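Local coordinates for protein giardin subunit alpha-1 (Giardia intestinalis, PDB 4EVF) that belongs to the annexins, binds phospholipid in a calcium-dependent manner, and takes part in parasite attachment to the intestinal mucosa and in cytoskeletal remodelling, at residues Gly270-Gly273 against Thr274-Arg278; Asp244-Arg247 against Met248-Thr252. All blocks are in the same frame, centred on the assembly; numbering follows the deposited sequence.

Contact 1 of 2, residues Gly270-Gly273 against Thr274-Arg278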
loop_
_atom_site.group_PDB
_atom_site.type_symbol
_atom_site.label_atom_id
_atom_site.label_comp_id
_atom_site.label_asym_id
_atom_site.label_seq_id
_atom_site.Cartn_x
_atom_site.Cartn_y
_atom_site.Cartn_z
ATOM N N GLY A 270 -2.922 12.151 -14.326
ATOM C CA GLY A 270 -4.033 13.045 -14.612
ATOM C C GLY A 270 -4.523 13.716 -13.340
ATOM O O GLY A 270 -3.725 14.133 -12.494
ATOM N N ASP A 271 -5.842 13.805 -13.211
ATOM C CA ASP A 271 -6.482 14.343 -12.022
ATOM C C ASP A 271 -7.094 13.178 -11.273
ATOM O O ASP A 271 -8.004 12.520 -11.778
ATOM C CB ASP A 271 -7.580 15.333 -12.406
ATOM C CG ASP A 271 -8.220 15.985 -11.201
ATOM O OD1 ASP A 271 -7.576 16.885 -10.620
ATOM O OD2 ASP A 271 -9.350 15.596 -10.826
ATOM N N MET A 272 -6.592 12.907 -10.072
ATOM C CA MET A 272 -7.034 11.732 -9.337
ATOM C C MET A 272 -8.527 11.762 -9.036
ATOM O O MET A 272 -9.219 10.764 -9.228
ATOM C CB MET A 272 -6.229 11.546 -8.051
ATOM C CG MET A 272 -6.575 10.269 -7.317
ATOM S SD MET A 272 -5.654 10.098 -5.776
ATOM C CE MET A 272 -4.036 9.928 -6.457
ATOM N N GLY A 273 -9.020 12.903 -8.570
ATOM C CA GLY A 273 -10.439 13.070 -8.311
ATOM C C GLY A 273 -11.313 12.740 -9.513
ATOM O O GLY A 273 -12.278 11.971 -9.409
ATOM N N THR A 274 -10.975 13.322 -10.659
ATOM C CA THR A 274 -11.701 13.056 -11.901
ATOM C C THR A 274 -11.665 11.584 -12.302
ATOM O O THR A 274 -12.687 11.018 -12.695
ATOM C CB THR A 274 -11.145 13.911 -13.056
ATOM O OG1 THR A 274 -11.404 15.292 -12.780
ATOM C CG2 THR A 274 -11.796 13.522 -14.390
ATOM N N ASP A 275 -10.489 10.964 -12.202
ATOM C CA ASP A 275 -10.336 9.554 -12.559
ATOM C C ASP A 275 -11.132 8.609 -11.665
ATOM O O ASP A 275 -11.735 7.646 -12.146
ATOM C CB ASP A 275 -8.858 9.144 -12.579
ATOM C CG ASP A 275 -8.104 9.753 -13.749
ATOM O OD1 ASP A 275 -8.759 10.382 -14.609
ATOM O OD2 ASP A 275 -6.862 9.610 -13.808
ATOM N N ILE A 276 -11.128 8.866 -10.360
ATOM C CA ILE A 276 -11.914 8.037 -9.454
ATOM C C ILE A 276 -13.391 8.186 -9.774
ATOM O O ILE A 276 -14.161 7.221 -9.724
ATOM C CB ILE A 276 -11.672 8.411 -7.988
ATOM C CG1 ILE A 276 -10.279 7.935 -7.561
ATOM C CG2 ILE A 276 -12.753 7.797 -7.112
ATOM C CD1 ILE A 276 -9.845 8.411 -6.157
ATOM N N GLU A 277 -13.772 9.411 -10.108
ATOM C CA GLU A 277 -15.149 9.730 -10.449
ATOM C C GLU A 277 -15.619 8.847 -11.598
ATOM O O GLU A 277 -16.693 8.239 -11.555
ATOM C CB GLU A 277 -15.236 11.201 -10.853
ATOM C CG GLU A 277 -16.091 12.037 -9.941
ATOM C CD GLU A 277 -17.558 11.740 -10.110
ATOM O OE1 GLU A 277 -17.963 11.430 -11.249
ATOM O OE2 GLU A 277 -18.304 11.810 -9.110
ATOM N N ARG A 278 -14.781 8.756 -12.618
ATOM C CA ARG A 278 -15.137 8.014 -13.817
ATOM C C ARG A 278 -15.147 6.506 -13.586
ATOM O O ARG A 278 -16.085 5.810 -13.985
ATOM C CB ARG A 278 -14.167 8.365 -14.940
ATOM C CG ARG A 278 -14.521 7.725 -16.265
ATOM C CD ARG A 278 -13.473 8.028 -17.320
ATOM N NE ARG A 278 -12.274 7.234 -17.116
ATOM C CZ ARG A 278 -11.150 7.718 -16.606
ATOM N NH1 ARG A 278 -11.079 9.001 -16.282
ATOM N NH2 ARG A 278 -10.097 6.927 -16.445
HETATM O O HOH W 1 -7.806 12.727 -15.126
#
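The backbone of D271 turns from loop into helix 272-279, and the amides of D275, I276 and E277 bond to the carbonyls of D271, M272 and G273 in the regular i+4 pattern. With CG anti to the backbone N (chi1 -176°), D271 brings OD2 within reach of the first-turn amide of T274, whose N donates to it at 2.8 Å from the anti side. T274 OG1 donates a second hydrogen bond to D271 OD2 at 2.9 Å, arriving from above the carboxylate plane, so one residue holds the oxygen by both its amide and its hydroxyl. A water bridges the turn: it accepts from D271 N at 2.9 Å and donates to D275 OD1 at 2.6 Å. D275 OD1 also forms a salt bridge with R278 NH1 at 3.2 Å, lying close to the guanidinium plane while the nitrogen stands 47° out of the carboxylate plane. D275 OD2 is hydrogen-bonded to Y266 OH. On the buried flank M272 and I276 run alongside, pointing the same way, with M272 CG 3.9 Å from I276 CD1; M272 reaches I235 and I276 packs on helix 284-292. Altogether this is a classic aspartate N-cap, here opening helix 272-279 within the predicted fourth annexin repeat.

Contact 2 of 2, residues Asp244-Arg247 against Met248-Thr252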
loop_
_atom_site.group_PDB
_atom_site.type_symbol
_atom_site.label_atom_id
_atom_site.label_comp_id
_atom_site.label_asym_id
_atom_site.label_seq_id
_atom_site.Cartn_x
_atom_site.Cartn_y
_atom_site.Cartn_z
ATOM N N ASP A 244 -10.943 -1.092 -9.851
ATOM C CA ASP A 244 -10.644 -2.216 -8.978
ATOM C C ASP A 244 -10.987 -1.859 -7.536
ATOM O O ASP A 244 -10.184 -1.219 -6.844
ATOM C CB ASP A 244 -9.148 -2.545 -9.071
ATOM C CG ASP A 244 -8.777 -3.803 -8.319
ATOM O OD1 ASP A 244 -9.518 -4.220 -7.395
ATOM O OD2 ASP A 244 -7.729 -4.384 -8.654
ATOM N N GLU A 245 -12.169 -2.274 -7.086
ATOM C CA GLU A 245 -12.600 -2.001 -5.715
ATOM C C GLU A 245 -11.726 -2.694 -4.672
ATOM O O GLU A 245 -11.435 -2.122 -3.618
ATOM C CB GLU A 245 -14.064 -2.390 -5.512
ATOM C CG GLU A 245 -15.036 -1.482 -6.252
ATOM C CD GLU A 245 -16.456 -1.563 -5.688
ATOM O OE1 GLU A 245 -16.834 -2.630 -5.151
ATOM O OE2 GLU A 245 -17.182 -0.552 -5.778
ATOM N N LYS A 246 -11.302 -3.918 -4.963
ATOM C CA LYS A 246 -10.532 -4.679 -3.975
ATOM C C LYS A 246 -9.179 -4.029 -3.664
ATOM O O LYS A 246 -8.807 -3.923 -2.496
ATOM C CB LYS A 246 -10.375 -6.145 -4.391
ATOM C CG LYS A 246 -11.707 -6.859 -4.574
ATOM C CD LYS A 246 -11.643 -8.293 -4.085
ATOM C CE LYS A 246 -10.608 -9.096 -4.848
ATOM N NZ LYS A 246 -10.011 -10.181 -4.003
ATOM N N ARG A 247 -8.472 -3.581 -4.702
ATOM C CA ARG A 247 -7.227 -2.826 -4.520
ATOM C C ARG A 247 -7.442 -1.507 -3.793
ATOM O O ARG A 247 -6.644 -1.127 -2.936
ATOM C CB ARG A 247 -6.557 -2.529 -5.862
ATOM C CG ARG A 247 -5.431 -1.499 -5.764
ATOM C CD ARG A 247 -4.079 -2.124 -6.103
ATOM N NE ARG A 247 -3.943 -2.265 -7.534
ATOM C CZ ARG A 247 -3.024 -2.993 -8.160
ATOM N NH1 ARG A 247 -2.112 -3.702 -7.496
ATOM N NH2 ARG A 247 -3.035 -3.008 -9.476
ATOM N N MET A 248 -8.497 -0.787 -4.145
ATOM C CA MET A 248 -8.721 0.497 -3.502
ATOM C C MET A 248 -9.006 0.298 -2.021
ATOM O O MET A 248 -8.588 1.110 -1.194
ATOM C CB MET A 248 -9.822 1.307 -4.195
ATOM C CG MET A 248 -9.341 1.985 -5.485
ATOM S SD MET A 248 -7.795 2.912 -5.319
ATOM C CE MET A 248 -8.402 4.355 -4.434
ATOM N N ARG A 249 -9.677 -0.797 -1.693
ATOM C CA ARG A 249 -9.995 -1.089 -0.299
ATOM C C ARG A 249 -8.738 -1.484 0.478
ATOM O O ARG A 249 -8.538 -1.056 1.619
ATOM C CB ARG A 249 -11.048 -2.193 -0.188
ATOM C CG ARG A 249 -11.302 -2.601 1.254
ATOM C CD ARG A 249 -11.460 -4.107 1.398
ATOM N NE ARG A 249 -11.245 -4.545 2.779
ATOM C CZ ARG A 249 -11.480 -5.776 3.215
ATOM N NH1 ARG A 249 -11.958 -6.689 2.387
ATOM N NH2 ARG A 249 -11.252 -6.091 4.485
ATOM N N ARG A 250 -7.893 -2.303 -0.143
ATOM C CA ARG A 250 -6.635 -2.669 0.488
ATOM C C ARG A 250 -5.802 -1.430 0.797
ATOM O O ARG A 250 -5.530 -1.154 1.958
ATOM C CB ARG A 250 -5.849 -3.676 -0.357
ATOM C CG ARG A 250 -6.512 -5.060 -0.407
ATOM C CD ARG A 250 -5.593 -6.089 -1.057
ATOM N NE ARG A 250 -5.261 -5.739 -2.439
ATOM C CZ ARG A 250 -5.874 -6.243 -3.512
ATOM N NH1 ARG A 250 -6.850 -7.129 -3.369
ATOM N NH2 ARG A 250 -5.495 -5.869 -4.730
ATOM N N ILE A 251 -5.430 -0.662 -0.222
ATOM C CA ILE A 251 -4.489 0.436 0.002
ATOM C C ILE A 251 -5.089 1.625 0.756
ATOM O O ILE A 251 -4.398 2.281 1.544
ATOM C CB ILE A 251 -3.779 0.899 -1.303
ATOM C CG1 ILE A 251 -4.683 1.776 -2.168
ATOM C CG2 ILE A 251 -3.281 -0.297 -2.115
ATOM C CD1 ILE A 251 -4.073 2.054 -3.544
ATOM N N THR A 252 -6.373 1.901 0.544
ATOM C CA THR A 252 -7.014 2.988 1.285
ATOM C C THR A 252 -7.188 2.612 2.762
ATOM O O THR A 252 -6.875 3.406 3.650
ATOM C CB THR A 252 -8.357 3.401 0.662
ATOM O OG1 THR A 252 -8.194 3.557 -0.754
ATOM C CG2 THR A 252 -8.841 4.715 1.250
HETATM O O HOH W 2 -6.963 -6.531 -7.148
HETATM O O HOH W 3 -7.401 -8.970 -5.683
#
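R250 NH2 donates to a water 2.9 Å away that sits in the plane of the guanidinium, at its edge, and the water donates in turn to D244 OD2 at 2.7 Å, linking the residue before the helix to one a turn and a half later. A second acceptor of R250 NH2 is D97 OD2, in a salt bridge. The other oxygen of the D244 carboxylate, OD1, caps the helix by accepting from R247 N at 3.0 Å, a nearly straight bond (176°) that enters from above the carboxylate plane. A bend at chi3 (-61°) folds R250 back along its own helix, laying one face of the guanidinium over the backbone. R247 CA lies 3.4 Å from that plane and K246 O 3.7 Å from it, both toward the rim. A second water accepts from R250 NH1 at 3.0 Å and only weakly from K246 NZ, bridging the two positive ends from the side. R247, its chain bent at chi2 and chi3, reaches the remaining oxygen of D97, so the two arginines hold this carboxylate by its two oxygens, consistent with the charged interface between the second and fourth repeats of annexins. R249 turns instead to a salt bridge with D69, in the predicted first repeat. The motif at the start of helix 245-255 is again an aspartate N-cap.

Overall arrangement
Followed from the N terminus, the chain reaches contact 2 first and contact 1 afterwards; the two lie in series, neither nested nor crossing, with centres about 15 Å apart. Each closes only a local turn, contact 2 where the segment after helix 227-240 enters helix 245-255, contact 1 where the loop before helix 272-279 ends. Both fall within the predicted fourth annexin repeat. They do not touch, yet they meet common neighbours: I235 is touched by M248, I251 and M272, and L288 by M248 and I276. Contact 2 lies nearer the middle of the molecule and reaches helices 62-70 and 92-100, whereas the neighbours of contact 1 include helices 227-240 and 284-292 of the same predicted repeat.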